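Local coordinates for cytochrome C-type biogenesis protein ccmF (Thermus thermophilus, PDB 6ZMQ), which binds heme in the membrane and probably acts as the heme lyase that attaches it to apocytochrome c, at residues P135-L140 with M211-Y216; L37-A42 with V141-F146. One frame throughout, in Å; residues are numbered along the deposited sequence.

Contact 1 of 2, residues P135-L140 with M211-Y216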
loop_
_atom_site.group_PDB
_atom_site.type_symbol
_atom_site.label_atom_id
_atom_site.label_comp_id
_atom_site.label_asym_id
_atom_site.label_seq_id
_atom_site.Cartn_x
_atom_site.Cartn_y
_atom_site.Cartn_z
ATOM N N PRO A 135 -2.695 -25.919 -20.833
ATOM C CA PRO A 135 -2.481 -24.885 -21.875
ATOM C C PRO A 135 -3.643 -23.938 -22.188
ATOM O O PRO A 135 -3.373 -22.854 -22.725
ATOM C CB PRO A 135 -2.110 -25.724 -23.109
ATOM C CG PRO A 135 -1.557 -26.993 -22.532
ATOM C CD PRO A 135 -2.493 -27.264 -21.407
ATOM N N TRP A 136 -4.903 -24.304 -21.904
ATOM C CA TRP A 136 -6.029 -23.412 -22.201
ATOM C C TRP A 136 -5.980 -22.143 -21.352
ATOM O O TRP A 136 -5.929 -21.015 -21.881
ATOM C CB TRP A 136 -7.366 -24.130 -21.975
ATOM C CG TRP A 136 -7.723 -25.232 -22.953
ATOM C CD1 TRP A 136 -8.666 -25.171 -23.941
ATOM C CD2 TRP A 136 -7.199 -26.568 -22.988
ATOM N NE1 TRP A 136 -8.735 -26.368 -24.609
ATOM C CE2 TRP A 136 -7.846 -27.243 -24.043
ATOM C CE3 TRP A 136 -6.237 -27.254 -22.238
ATOM C CZ2 TRP A 136 -7.563 -28.567 -24.364
ATOM C CZ3 TRP A 136 -5.949 -28.564 -22.567
ATOM C CH2 TRP A 136 -6.607 -29.207 -23.624
ATOM N N ARG A 137 -5.893 -22.296 -20.038
ATOM C CA ARG A 137 -5.774 -21.090 -19.249
ATOM C C ARG A 137 -4.336 -20.605 -19.131
ATOM O O ARG A 137 -4.129 -19.481 -18.680
ATOM C CB ARG A 137 -6.419 -21.247 -17.870
ATOM C CG ARG A 137 -5.895 -22.186 -16.827
ATOM C CD ARG A 137 -7.127 -22.591 -16.025
ATOM N NE ARG A 137 -6.939 -22.446 -14.582
ATOM C CZ ARG A 137 -6.326 -23.321 -13.797
ATOM N NH1 ARG A 137 -5.872 -24.465 -14.291
ATOM N NH2 ARG A 137 -6.209 -23.065 -12.503
ATOM N N ALA A 138 -3.352 -21.370 -19.619
ATOM C CA ALA A 138 -2.013 -20.809 -19.797
ATOM C C ALA A 138 -2.000 -19.779 -20.923
ATOM O O ALA A 138 -1.453 -18.674 -20.767
ATOM C CB ALA A 138 -1.011 -21.932 -20.065
ATOM N N SER A 139 -2.656 -20.108 -22.041
ATOM C CA SER A 139 -2.834 -19.160 -23.137
ATOM C C SER A 139 -3.660 -17.957 -22.701
ATOM O O SER A 139 -3.361 -16.817 -23.086
ATOM C CB SER A 139 -3.510 -19.850 -24.318
ATOM O OG SER A 139 -4.916 -19.886 -24.145
ATOM N N LEU A 140 -4.671 -18.177 -21.850
ATOM C CA LEU A 140 -5.461 -17.012 -21.460
ATOM C C LEU A 140 -4.805 -16.134 -20.390
ATOM O O LEU A 140 -5.019 -14.907 -20.428
ATOM C CB LEU A 140 -6.866 -17.422 -21.032
ATOM C CG LEU A 140 -7.914 -17.124 -22.123
ATOM C CD1 LEU A 140 -9.285 -17.120 -21.555
ATOM C CD2 LEU A 140 -7.684 -15.797 -22.877
ATOM N N MET A 211 -12.720 -18.429 -15.053
ATOM C CA MET A 211 -14.101 -18.237 -15.474
ATOM C C MET A 211 -14.305 -18.418 -16.970
ATOM O O MET A 211 -15.451 -18.581 -17.406
ATOM C CB MET A 211 -14.589 -16.834 -15.096
ATOM C CG MET A 211 -14.819 -16.633 -13.616
ATOM S SD MET A 211 -14.849 -14.898 -13.097
ATOM C CE MET A 211 -13.659 -14.109 -14.193
ATOM N N ALA A 212 -13.239 -18.366 -17.766
ATOM C CA ALA A 212 -13.379 -18.735 -19.161
ATOM C C ALA A 212 -12.985 -20.177 -19.428
ATOM O O ALA A 212 -13.408 -20.740 -20.444
ATOM C CB ALA A 212 -12.563 -17.796 -20.045
ATOM N N THR A 213 -12.187 -20.790 -18.552
ATOM C CA THR A 213 -11.749 -22.160 -18.789
ATOM C C THR A 213 -12.642 -23.134 -18.020
ATOM O O THR A 213 -12.539 -24.356 -18.191
ATOM C CB THR A 213 -10.253 -22.262 -18.422
ATOM O OG1 THR A 213 -9.582 -21.170 -19.058
ATOM C CG2 THR A 213 -9.577 -23.492 -19.009
ATOM N N ARG A 214 -13.547 -22.579 -17.202
ATOM C CA ARG A 214 -14.610 -23.275 -16.469
ATOM C C ARG A 214 -14.058 -24.248 -15.428
ATOM O O ARG A 214 -14.724 -25.215 -15.051
ATOM C CB ARG A 214 -15.615 -23.966 -17.404
ATOM C CG ARG A 214 -16.343 -22.986 -18.312
ATOM C CD ARG A 214 -16.243 -23.371 -19.778
ATOM N NE ARG A 214 -16.629 -22.258 -20.638
ATOM C CZ ARG A 214 -16.251 -22.122 -21.905
ATOM N NH1 ARG A 214 -15.499 -23.053 -22.476
ATOM N NH2 ARG A 214 -16.644 -21.071 -22.609
ATOM N N ARG A 215 -12.851 -23.962 -14.941
ATOM C CA ARG A 215 -12.224 -24.634 -13.805
ATOM C C ARG A 215 -12.125 -23.602 -12.682
ATOM O O ARG A 215 -11.171 -22.819 -12.634
ATOM C CB ARG A 215 -10.861 -25.199 -14.203
ATOM C CG ARG A 215 -10.957 -26.294 -15.252
ATOM C CD ARG A 215 -9.652 -27.059 -15.445
ATOM N NE ARG A 215 -9.426 -27.328 -16.865
ATOM C CZ ARG A 215 -8.550 -26.674 -17.618
ATOM N NH1 ARG A 215 -7.825 -25.705 -17.088
ATOM N NH2 ARG A 215 -8.402 -26.982 -18.900
ATOM N N TYR A 216 -13.090 -23.629 -11.753
ATOM C CA TYR A 216 -13.411 -22.477 -10.915
ATOM C C TYR A 216 -12.799 -22.511 -9.526
ATOM O O TYR A 216 -12.901 -21.512 -8.805
ATOM C CB TYR A 216 -14.930 -22.348 -10.734
ATOM C CG TYR A 216 -15.717 -22.292 -12.011
ATOM C CD1 TYR A 216 -15.729 -21.142 -12.790
ATOM C CD2 TYR A 216 -16.474 -23.385 -12.427
ATOM C CE1 TYR A 216 -16.450 -21.090 -13.965
ATOM C CE2 TYR A 216 -17.202 -23.344 -13.596
ATOM C CZ TYR A 216 -17.188 -22.196 -14.357
ATOM O OH TYR A 216 -17.918 -22.153 -15.519
#

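Contact 2 of 2, residues L37-A42 with V141-F146. With PTY (phosphatidylethanolamine), chain E.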
loop_
_atom_site.group_PDB
_atom_site.type_symbol
_atom_site.label_atom_id
_atom_site.label_comp_id
_atom_site.label_asym_id
_atom_site.label_seq_id
_atom_site.Cartn_x
_atom_site.Cartn_y
_atom_site.Cartn_z
ATOM N N LEU A 37 2.557 -9.074 -30.036
ATOM C CA LEU A 37 2.470 -10.362 -30.705
ATOM C C LEU A 37 2.329 -11.493 -29.683
ATOM O O LEU A 37 1.783 -12.548 -30.013
ATOM C CB LEU A 37 3.662 -10.518 -31.652
ATOM C CG LEU A 37 3.771 -11.737 -32.572
ATOM C CD1 LEU A 37 3.256 -11.341 -33.950
ATOM C CD2 LEU A 37 5.207 -12.209 -32.727
ATOM N N GLY A 38 2.736 -11.263 -28.424
ATOM C CA GLY A 38 2.412 -12.203 -27.359
ATOM C C GLY A 38 0.926 -12.274 -27.069
ATOM O O GLY A 38 0.374 -13.363 -26.894
ATOM N N LEU A 39 0.253 -11.118 -27.060
ATOM C CA LEU A 39 -1.202 -11.080 -26.932
ATOM C C LEU A 39 -1.887 -11.716 -28.139
ATOM O O LEU A 39 -2.870 -12.451 -27.968
ATOM C CB LEU A 39 -1.643 -9.622 -26.711
ATOM C CG LEU A 39 -3.024 -8.957 -26.549
ATOM C CD1 LEU A 39 -3.595 -8.591 -27.937
ATOM C CD2 LEU A 39 -4.036 -9.770 -25.728
ATOM N N GLY A 40 -1.334 -11.527 -29.341
ATOM C CA GLY A 40 -1.918 -12.144 -30.530
ATOM C C GLY A 40 -1.755 -13.657 -30.592
ATOM O O GLY A 40 -2.701 -14.376 -30.932
ATOM N N LEU A 41 -0.558 -14.162 -30.267
ATOM C CA LEU A 41 -0.321 -15.604 -30.291
ATOM C C LEU A 41 -1.036 -16.302 -29.136
ATOM O O LEU A 41 -1.540 -17.415 -29.318
ATOM C CB LEU A 41 1.190 -15.890 -30.277
ATOM C CG LEU A 41 1.975 -15.464 -31.530
ATOM C CD1 LEU A 41 3.424 -15.885 -31.428
ATOM C CD2 LEU A 41 1.348 -16.035 -32.784
ATOM N N ALA A 42 -1.170 -15.635 -27.975
ATOM C CA ALA A 42 -1.940 -16.204 -26.871
ATOM C C ALA A 42 -3.426 -16.272 -27.198
ATOM O O ALA A 42 -4.095 -17.260 -26.858
ATOM C CB ALA A 42 -1.714 -15.387 -25.604
ATOM N N VAL A 141 -4.006 -16.694 -19.455
ATOM C CA VAL A 141 -3.276 -15.825 -18.520
ATOM C C VAL A 141 -2.232 -15.010 -19.272
ATOM O O VAL A 141 -2.043 -13.819 -18.977
ATOM C CB VAL A 141 -2.634 -16.582 -17.324
ATOM C CG1 VAL A 141 -3.661 -17.136 -16.386
ATOM C CG2 VAL A 141 -1.579 -17.630 -17.696
ATOM N N LEU A 142 -1.614 -15.601 -20.317
ATOM C CA LEU A 142 -0.686 -14.825 -21.129
ATOM C C LEU A 142 -1.401 -13.746 -21.928
ATOM O O LEU A 142 -0.873 -12.637 -22.043
ATOM C CB LEU A 142 0.141 -15.743 -22.034
ATOM C CG LEU A 142 1.130 -16.684 -21.329
ATOM C CD1 LEU A 142 2.166 -17.193 -22.287
ATOM C CD2 LEU A 142 1.826 -15.972 -20.172
ATOM N N ALA A 143 -2.625 -14.032 -22.412
ATOM C CA ALA A 143 -3.402 -13.038 -23.160
ATOM C C ALA A 143 -3.714 -11.792 -22.328
ATOM O O ALA A 143 -3.444 -10.663 -22.762
ATOM C CB ALA A 143 -4.690 -13.665 -23.674
ATOM N N VAL A 144 -4.196 -11.980 -21.092
ATOM C CA VAL A 144 -4.557 -10.805 -20.288
ATOM C C VAL A 144 -3.305 -10.094 -19.735
ATOM O O VAL A 144 -3.261 -8.851 -19.678
ATOM C CB VAL A 144 -5.569 -11.197 -19.189
ATOM C CG1 VAL A 144 -5.078 -12.356 -18.434
ATOM C CG2 VAL A 144 -5.918 -10.034 -18.241
ATOM N N LEU A 145 -2.243 -10.845 -19.382
ATOM C CA LEU A 145 -1.032 -10.195 -18.867
ATOM C C LEU A 145 -0.268 -9.446 -19.965
ATOM O O LEU A 145 0.220 -8.325 -19.735
ATOM C CB LEU A 145 -0.142 -11.220 -18.158
ATOM C CG LEU A 145 -0.592 -11.816 -16.817
ATOM C CD1 LEU A 145 0.530 -12.645 -16.225
ATOM C CD2 LEU A 145 -0.975 -10.695 -15.865
ATOM N N PHE A 146 -0.212 -10.012 -21.181
ATOM C CA PHE A 146 0.333 -9.293 -22.325
ATOM C C PHE A 146 -0.547 -8.110 -22.715
ATOM O O PHE A 146 -0.036 -7.126 -23.244
ATOM C CB PHE A 146 0.491 -10.221 -23.531
ATOM C CG PHE A 146 1.778 -11.019 -23.537
ATOM C CD1 PHE A 146 2.996 -10.375 -23.548
ATOM C CD2 PHE A 146 1.771 -12.405 -23.649
ATOM C CE1 PHE A 146 4.180 -11.087 -23.589
ATOM C CE2 PHE A 146 2.947 -13.132 -23.687
ATOM C CZ PHE A 146 4.159 -12.466 -23.665
HETATM C C1 PTY E . -7.085 11.130 -26.697
HETATM C C2 PTY E . -9.407 17.900 -26.649
HETATM C C3 PTY E . -9.420 16.866 -25.523
HETATM O O4 PTY E . -5.711 11.044 -26.453
HETATM C C5 PTY E . -7.983 12.195 -24.584
HETATM C C6 PTY E . -7.928 10.911 -25.435
HETATM O O7 PTY E . -7.473 9.797 -24.685
HETATM C C8 PTY E . -8.170 8.580 -24.893
HETATM O O10 PTY E . -9.012 8.525 -25.724
HETATM C C11 PTY E . -7.870 7.316 -24.062
HETATM C C12 PTY E . -8.610 6.064 -24.583
HETATM C C13 PTY E . -8.809 4.981 -23.501
HETATM C C14 PTY E . -8.522 3.551 -23.990
HETATM C C15 PTY E . -7.973 2.656 -22.867
HETATM C C16 PTY E . -8.345 1.171 -23.032
HETATM C C17 PTY E . -7.080 0.299 -23.115
HETATM C C18 PTY E . -7.290 -1.129 -22.590
HETATM C C19 PTY E . -6.067 -2.001 -22.905
HETATM C C20 PTY E . -6.390 -3.489 -22.712
HETATM C C21 PTY E . -5.443 -4.368 -23.536
HETATM C C22 PTY E . -6.197 -5.546 -24.169
HETATM C C23 PTY E . -6.353 -6.697 -23.168
HETATM C C24 PTY E . -6.977 -7.921 -23.850
HETATM C C25 PTY E . -6.946 -9.155 -22.943
HETATM C C26 PTY E . -8.372 -9.633 -22.658
HETATM C C27 PTY E . -8.430 -11.159 -22.602
HETATM C C28 PTY E . -9.690 -11.564 -21.843
HETATM C C29 PTY E . -10.129 -12.973 -22.226
HETATM C C30 PTY E . -4.992 10.661 -27.593
HETATM C C31 PTY E . -4.916 9.183 -27.975
HETATM O O30 PTY E . -4.459 11.479 -28.269
HETATM C C32 PTY E . -4.467 8.369 -26.760
HETATM C C33 PTY E . -4.621 6.866 -27.004
HETATM C C34 PTY E . -3.940 6.092 -25.871
HETATM C C35 PTY E . -4.151 4.588 -26.060
HETATM C C36 PTY E . -3.007 3.792 -25.428
HETATM C C37 PTY E . -2.832 2.469 -26.173
HETATM C C38 PTY E . -3.062 1.301 -25.214
HETATM C C39 PTY E . -3.097 -0.030 -25.967
HETATM C C40 PTY E . -4.540 -0.528 -26.056
HETATM C C41 PTY E . -4.595 -1.992 -26.497
HETATM C C42 PTY E . -4.720 -2.072 -28.018
HETATM C C43 PTY E . -5.327 -3.417 -28.407
HETATM C C44 PTY E . -4.218 -4.310 -28.952
HETATM P P1 PTY E . -8.764 14.364 -25.943
HETATM O O11 PTY E . -8.374 15.951 -25.705
HETATM O O12 PTY E . -10.128 14.095 -25.354
HETATM O O13 PTY E . -8.836 14.128 -27.431
HETATM O O14 PTY E . -7.621 13.353 -25.300
HETATM N N1 PTY E . -10.685 17.874 -27.339
#

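Contact 1 of 2, residues P135-L140 with M211-Y216
R137 and T213 face each other where the N-terminal turns of helix 135-157 meet the C-terminal end of helix 185-213, their CA atoms 6.1 Å apart. The apolar part has two patches. L140 CD1 lies 3.7 Å from A212 CB, and T213 CG2 meets W136 CB at 3.8 Å. T213 OG1, which is hydrogen-bonded to A209 of its own helix, lies 3.4 Å from R137 CB, a packing contact. Beyond the helix end the positive phi of R214 turns the chain, and R215 extends back toward helix 135-157. Its NH2 approaches W136 CE3 at 4.0 Å, with guanidinium and indole planes 82° apart, while T213 CG2 sits over one face of the R215 guanidinium, toward its rim. R137 CG stands between the backbone N and the carbonyl carbon (chi1 66°) and the chain bends at chi3 (-130°), which takes CD and the guanidinium to R215: R215 NH1 lies 3.4 Å from R137 CD, with R137 NH1 close by. Putting an alanine in place of R137 would probably leave E222 without its salt bridge to NH2 and open a gap beside T213 and R215. Both arginines converge on the carboxylate of D134, a salt-bridge partner of each, which probably compensates their charge; with E222 added, the helix end carries a small charge cluster.

Contact 2 of 2, residues L37-A42 with V141-F146
F146 turns one ring face to G38 in an antiparallel packing of two transmembrane helices, 20-47 and 135-157. The axes of segments 37-42 and 141-146 approach to 8.1 Å, with 153° between their N-to-C directions. G38 CA stands over the centre of the ring, 3.8 Å from its centroid and 13° off the normal, which makes this a CH-pi contact. With no side chain on G38, the ring lies directly against the backbone, and CD2 comes within 3.5 Å of G38 C. F146 CG is anti to its carbonyl carbon, which carries the ring over G38; at the root of the side chain CB meets L39 CB at 3.9 Å. A57 of helix 51-57 also touches the F146 side chain. One turn further along helix 20-47, A42 points its CB at the other helix, packing between L142 CB and A143 CB. The small residues G38, A42 and A143 are consistent with the close approach of the axes. L39 runs the other way from F146: its CG is anti to the backbone N (chi1 178°), and the CD2 branch lies against A143 O and touches C24 of a bound phosphatidylethanolamine at 3.9 Å. That lipid also borders helix 135-157, where its C25 lies 3.8 Å from A143 O.

In the fold
Contacts 1 and 2 follow one another along helix 135-157, which meets helix 185-213 through residues 135-140 and helix 20-47 through residues 141-146. Their centres are 13 Å apart, and they touch directly where S139 O packs on A42 CB at 3.3 Å. Because both contacts use helix 135-157, it joins helix 20-47 to helix 185-213; in sequence the paired segments alternate. L140 of contact 1 and L39, A143 and V144 of contact 2 belong to the same phosphatidylethanolamine pocket, so one lipid borders both. Heme is farther off: the side chain of R137 is about 11 Å from that of the heme-binding R224, whereas contact 2 lies away from the annotated heme sites.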